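Local coordinates for heavy-metal chelation domain-containing protein (Pyrococcus horikoshii, PDB 3NPG) that is of unknown function but may chelate heavy metals, at residues K13-A18 and S66-I71; M182-A187 and K208-T213. All coordinates share one frame; numbering follows the deposited sequence.

Contact 1: residues K13-A18 and S66-I71; sequences KAMELA and SLLEFI
Ile71 meets segment 13-18 with both of its branches. With chi1 at -56°, CG1 stands opposite the carbonyl carbon and CG2 opposite the backbone N, which sends the two arms to different neighbours. Ile71 CG2 lies 3.5 Å from Met15 CG and 3.9 Å from Ala14 CB, whereas Ile71 CD1, at the end of the other arm, comes to 3.7 Å from Ala18 CB. The side chains of Met15, a selenomethionine, and Ile71 run past each other in opposite senses, and the contact is made by methylene CG; an extended chi2 (-178°) carries the selenium on past CG, and the bend at chi3 turns only the terminal methyl CE. Leu68 flanks this pair with a single methyl: Leu68 CD2 approaches Met15 O at 3.5 Å and Met15 CG at 4.0 Å. Ala18 CB also meets Leu67 CD2 at 3.8 Å. No hydrogen bond crosses the interface, so apolar fit joins the segments. The short axes are antiparallel, 175° apart, and approach to 9.8 Å, making this a helix-helix contact. Ser66 N-caps the second helix, its OG accepting from Glu69 N at 3.1 Å. Helix 79-96 backs the pair, Ile89 touching Ile71 and Val92 touching both Leu17 and Leu67, while strand 32-38 supplies Val37 against Leu67 and Val35 against Phe70.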
loop_
_atom_site.group_PDB
_atom_site.type_symbol
_atom_site.label_atom_id
_atom_site.label_comp_id
_atom_site.label_asym_id
_atom_site.label_seq_id
_atom_site.Cartn_x
_atom_site.Cartn_y
_atom_site.Cartn_z
ATOM N N LYS A 13 31.181 16.055 -3.439
ATOM C CA LYS A 13 32.372 15.360 -3.930
ATOM C C LYS A 13 32.185 14.935 -5.387
ATOM O O LYS A 13 33.123 15.021 -6.179
ATOM C CB LYS A 13 32.678 14.120 -3.060
ATOM C CG LYS A 13 33.070 14.429 -1.621
ATOM C CD LYS A 13 33.291 13.139 -0.832
ATOM C CE LYS A 13 33.690 13.395 0.600
ATOM N N ALA A 14 30.969 14.454 -5.733
ATOM C CA ALA A 14 30.637 13.973 -7.083
ATOM C C ALA A 14 30.615 15.102 -8.122
ATOM O O ALA A 14 30.987 14.877 -9.271
ATOM C CB ALA A 14 29.298 13.250 -7.064
HETATM N N MSE A 15 30.183 16.320 -7.716
HETATM C CA MSE A 15 30.133 17.476 -8.622
HETATM C C MSE A 15 31.525 17.952 -9.030
HETATM O O MSE A 15 31.688 18.526 -10.105
HETATM C CB MSE A 15 29.324 18.617 -8.010
HETATM C CG MSE A 15 27.840 18.457 -8.209
HETATM SE SE MSE A 15 26.805 19.927 -7.497
HETATM C CE MSE A 15 27.169 19.699 -5.612
ATOM N N GLU A 16 32.538 17.682 -8.187
ATOM C CA GLU A 16 33.927 18.021 -8.488
ATOM C C GLU A 16 34.491 17.038 -9.537
ATOM O O GLU A 16 35.404 17.387 -10.277
ATOM C CB GLU A 16 34.777 17.985 -7.202
ATOM C CG GLU A 16 35.994 18.902 -7.239
ATOM C CD GLU A 16 35.749 20.325 -6.759
ATOM O OE1 GLU A 16 34.849 20.522 -5.909
ATOM O OE2 GLU A 16 36.508 21.229 -7.176
ATOM N N LEU A 17 33.926 15.819 -9.601
ATOM C CA LEU A 17 34.366 14.784 -10.545
ATOM C C LEU A 17 33.579 14.823 -11.864
ATOM O O LEU A 17 34.039 14.287 -12.870
ATOM C CB LEU A 17 34.259 13.390 -9.901
ATOM C CG LEU A 17 35.512 12.887 -9.193
ATOM C CD1 LEU A 17 35.654 13.508 -7.807
ATOM C CD2 LEU A 17 35.490 11.398 -9.074
ATOM N N ALA A 18 32.420 15.486 -11.866
ATOM C CA ALA A 18 31.567 15.582 -13.051
ATOM C C ALA A 18 31.996 16.715 -13.994
ATOM O O ALA A 18 31.319 16.964 -14.996
ATOM C CB ALA A 18 30.122 15.774 -12.630
ATOM N N SER A 66 21.120 18.498 -17.007
ATOM C CA SER A 66 22.574 18.411 -17.127
ATOM C C SER A 66 23.108 17.530 -16.007
ATOM O O SER A 66 22.383 17.252 -15.048
ATOM C CB SER A 66 23.208 19.798 -17.060
ATOM O OG SER A 66 23.271 20.285 -15.729
ATOM N N LEU A 67 24.357 17.073 -16.125
ATOM C CA LEU A 67 24.955 16.202 -15.118
ATOM C C LEU A 67 25.097 16.913 -13.756
ATOM O O LEU A 67 24.724 16.344 -12.731
ATOM C CB LEU A 67 26.311 15.669 -15.611
ATOM C CG LEU A 67 26.997 14.621 -14.740
ATOM C CD1 LEU A 67 26.056 13.465 -14.409
ATOM C CD2 LEU A 67 28.223 14.102 -15.410
ATOM N N LEU A 68 25.567 18.179 -13.758
ATOM C CA LEU A 68 25.731 18.956 -12.520
ATOM C C LEU A 68 24.381 19.304 -11.873
ATOM O O LEU A 68 24.277 19.309 -10.646
ATOM C CB LEU A 68 26.556 20.231 -12.782
ATOM C CG LEU A 68 28.042 20.007 -13.120
ATOM C CD1 LEU A 68 28.665 21.262 -13.685
ATOM C CD2 LEU A 68 28.817 19.525 -11.901
ATOM N N GLU A 69 23.339 19.568 -12.703
ATOM C CA GLU A 69 21.980 19.875 -12.222
ATOM C C GLU A 69 21.368 18.647 -11.538
ATOM O O GLU A 69 20.768 18.776 -10.467
ATOM C CB GLU A 69 21.084 20.348 -13.392
ATOM C CG GLU A 69 19.671 20.761 -12.984
ATOM C CD GLU A 69 19.546 22.128 -12.335
ATOM O OE1 GLU A 69 20.370 23.017 -12.651
ATOM O OE2 GLU A 69 18.575 22.333 -11.571
ATOM N N PHE A 70 21.558 17.449 -12.139
ATOM C CA PHE A 70 21.059 16.191 -11.574
ATOM C C PHE A 70 21.690 15.909 -10.223
ATOM O O PHE A 70 20.971 15.675 -9.254
ATOM C CB PHE A 70 21.314 15.012 -12.540
ATOM C CG PHE A 70 20.333 14.879 -13.692
ATOM C CD1 PHE A 70 19.233 15.725 -13.797
ATOM C CD2 PHE A 70 20.490 13.883 -14.649
ATOM C CE1 PHE A 70 18.330 15.598 -14.851
ATOM C CE2 PHE A 70 19.583 13.754 -15.702
ATOM C CZ PHE A 70 18.510 14.612 -15.799
ATOM N N ILE A 71 23.047 15.994 -10.139
ATOM C CA ILE A 71 23.799 15.728 -8.898
ATOM C C ILE A 71 23.431 16.712 -7.777
ATOM O O ILE A 71 23.338 16.308 -6.620
ATOM C CB ILE A 71 25.345 15.676 -9.159
ATOM C CG1 ILE A 71 25.689 14.629 -10.249
ATOM C CG2 ILE A 71 26.118 15.386 -7.859
ATOM C CD1 ILE A 71 27.101 14.740 -10.814
#

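Contact 2: residues M182-A187 and K208-T213; sequences MILDRA and KGTKVT
Lys211 brings its ammonium group over the face of the flat Ala187 carbonyl: Lys211 NZ is 3.1 Å from Ala187 O, 69° out of the carbonyl plane, with a C=O...N angle of 108°. A weak hydrogen bond of 3.4 Å joins Lys211 NZ to Leu184 O, so one amine spans two backbone oxygens at the C-terminal end of helix 180-186. The setting is a Rossmann-like alpha/beta domain, in keeping with the parallel neighbours 192-196 and 214-220; here the helix end meets the loop leading into strand 214-220. The lysine chain is extended beyond CG, and its methylenes run alongside the same carbonyls, Lys211 CD lying 3.3 Å from Leu184 O. Beside this polar link, Leu184 crosses Val212 at a slant, Leu184 CD2 being 3.6 Å from Val212 CG2, and Leu184 CD1 reaches Thr210 CB at 4.0 Å. Leu6 of helix 6-17 touches both Leu184 and Thr210, and Ile193 of strand 192-196 packs against Ala187 and Lys211. The Thr210 hydroxyl is engaged within its own loop: Thr210 OG1 is hydrogen-bonded to Leu207 O and weakly accepts from Val212 N at 3.5 Å.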
loop_
_atom_site.group_PDB
_atom_site.type_symbol
_atom_site.label_atom_id
_atom_site.label_comp_id
_atom_site.label_asym_id
_atom_site.label_seq_id
_atom_site.Cartn_x
_atom_site.Cartn_y
_atom_site.Cartn_z
HETATM N N MSE A 182 20.342 7.257 9.276
HETATM C CA MSE A 182 19.812 6.644 10.502
HETATM C C MSE A 182 20.448 5.265 10.749
HETATM O O MSE A 182 20.891 4.985 11.868
HETATM C CB MSE A 182 18.270 6.531 10.425
HETATM C CG MSE A 182 17.622 5.936 11.693
HETATM SE SE MSE A 182 17.515 3.992 11.667
HETATM C CE MSE A 182 16.364 3.765 10.128
ATOM N N ILE A 183 20.502 4.409 9.696
ATOM C CA ILE A 183 21.075 3.060 9.774
ATOM C C ILE A 183 22.495 3.086 10.344
ATOM O O ILE A 183 22.805 2.317 11.257
ATOM C CB ILE A 183 21.004 2.343 8.386
ATOM C CG1 ILE A 183 19.539 2.013 8.015
ATOM C CG2 ILE A 183 21.891 1.072 8.359
ATOM C CD1 ILE A 183 19.307 1.754 6.521
ATOM N N LEU A 184 23.339 4.010 9.848
ATOM C CA LEU A 184 24.723 4.142 10.319
ATOM C C LEU A 184 24.795 4.679 11.746
ATOM O O LEU A 184 25.613 4.211 12.532
ATOM C CB LEU A 184 25.543 5.026 9.363
ATOM C CG LEU A 184 25.759 4.453 7.954
ATOM C CD1 LEU A 184 26.451 5.452 7.067
ATOM C CD2 LEU A 184 26.549 3.151 8.004
ATOM N N ASP A 185 23.913 5.633 12.094
ATOM C CA ASP A 185 23.862 6.200 13.445
ATOM C C ASP A 185 23.468 5.134 14.478
ATOM O O ASP A 185 24.009 5.126 15.590
ATOM C CB ASP A 185 22.884 7.392 13.497
ATOM C CG ASP A 185 22.521 7.850 14.911
ATOM O OD1 ASP A 185 23.454 8.120 15.709
ATOM O OD2 ASP A 185 21.305 7.974 15.205
ATOM N N ARG A 186 22.544 4.222 14.106
ATOM C CA ARG A 186 22.064 3.181 15.017
ATOM C C ARG A 186 22.931 1.920 14.992
ATOM O O ARG A 186 22.767 1.050 15.845
ATOM C CB ARG A 186 20.584 2.850 14.740
ATOM C CG ARG A 186 19.637 4.051 14.931
ATOM C CD ARG A 186 19.728 4.641 16.333
ATOM N NE ARG A 186 19.114 3.768 17.337
ATOM C CZ ARG A 186 19.223 3.954 18.652
ATOM N NH1 ARG A 186 19.937 4.966 19.131
ATOM N NH2 ARG A 186 18.627 3.124 19.496
ATOM N N ALA A 187 23.898 1.848 14.054
ATOM C CA ALA A 187 24.828 0.713 13.956
ATOM C C ALA A 187 25.928 0.824 15.028
ATOM O O ALA A 187 27.112 0.957 14.698
ATOM C CB ALA A 187 25.448 0.675 12.573
ATOM N N LYS A 208 34.105 7.377 2.804
ATOM C CA LYS A 208 35.251 7.424 3.723
ATOM C C LYS A 208 34.864 8.178 4.984
ATOM O O LYS A 208 34.252 9.253 4.903
ATOM C CB LYS A 208 36.460 8.102 3.058
ATOM C CG LYS A 208 37.342 7.157 2.267
ATOM C CD LYS A 208 38.526 7.908 1.648
ATOM C CE LYS A 208 39.530 6.984 1.006
ATOM N NZ LYS A 208 40.412 6.336 2.021
ATOM N N GLY A 209 35.171 7.591 6.138
ATOM C CA GLY A 209 34.827 8.171 7.430
ATOM C C GLY A 209 33.554 7.601 8.023
ATOM O O GLY A 209 33.400 7.571 9.245
ATOM N N THR A 210 32.629 7.121 7.162
ATOM C CA THR A 210 31.371 6.521 7.629
ATOM C C THR A 210 31.603 5.116 8.188
ATOM O O THR A 210 32.701 4.571 8.055
ATOM C CB THR A 210 30.298 6.524 6.509
ATOM O OG1 THR A 210 30.648 5.563 5.515
ATOM C CG2 THR A 210 30.103 7.896 5.881
ATOM N N LYS A 211 30.563 4.524 8.796
ATOM C CA LYS A 211 30.648 3.177 9.361
ATOM C C LYS A 211 30.554 2.086 8.274
ATOM O O LYS A 211 30.811 0.912 8.563
ATOM C CB LYS A 211 29.570 2.966 10.435
ATOM C CG LYS A 211 29.798 3.777 11.706
ATOM C CD LYS A 211 28.791 3.403 12.782
ATOM C CE LYS A 211 28.925 4.259 14.013
ATOM N NZ LYS A 211 27.871 3.948 15.012
ATOM N N VAL A 212 30.203 2.477 7.014
ATOM C CA VAL A 212 30.117 1.539 5.874
ATOM C C VAL A 212 31.479 0.879 5.652
ATOM O O VAL A 212 32.493 1.580 5.547
ATOM C CB VAL A 212 29.610 2.243 4.572
ATOM C CG1 VAL A 212 29.553 1.263 3.401
ATOM C CG2 VAL A 212 28.252 2.900 4.793
ATOM N N THR A 213 31.511 -0.461 5.613
ATOM C CA THR A 213 32.772 -1.200 5.458
ATOM C C THR A 213 32.982 -1.696 4.030
ATOM O O THR A 213 34.115 -1.715 3.548
ATOM C CB THR A 213 32.849 -2.337 6.476
ATOM O OG1 THR A 213 31.723 -3.201 6.290
ATOM C CG2 THR A 213 32.898 -1.824 7.926
#

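From the N terminus, helix 6-17 runs into contact 1, which closes when the chain returns at 66-71 after 47 residues that include the three-stranded antiparallel sheet 22-27, 32-38 and 43-49. Contact 2 opens much later, at 182-187, and its 20-residue loop holds strand 192-196 of the mixed sheet. The contacts therefore follow in series, neither nested nor crossed: contact 1 joins two helices beside the small antiparallel sheet, and contact 2 ties a helix end to a loop of the mixed sheet. The centres of contact 1 and contact 2 are about 24 Å apart. Helix 6-17 nevertheless relates them: its Leu6 packs at contact 2, while Lys13 and Leu17 touch Phe206 and Leu203 in the loop that contact 2 closes.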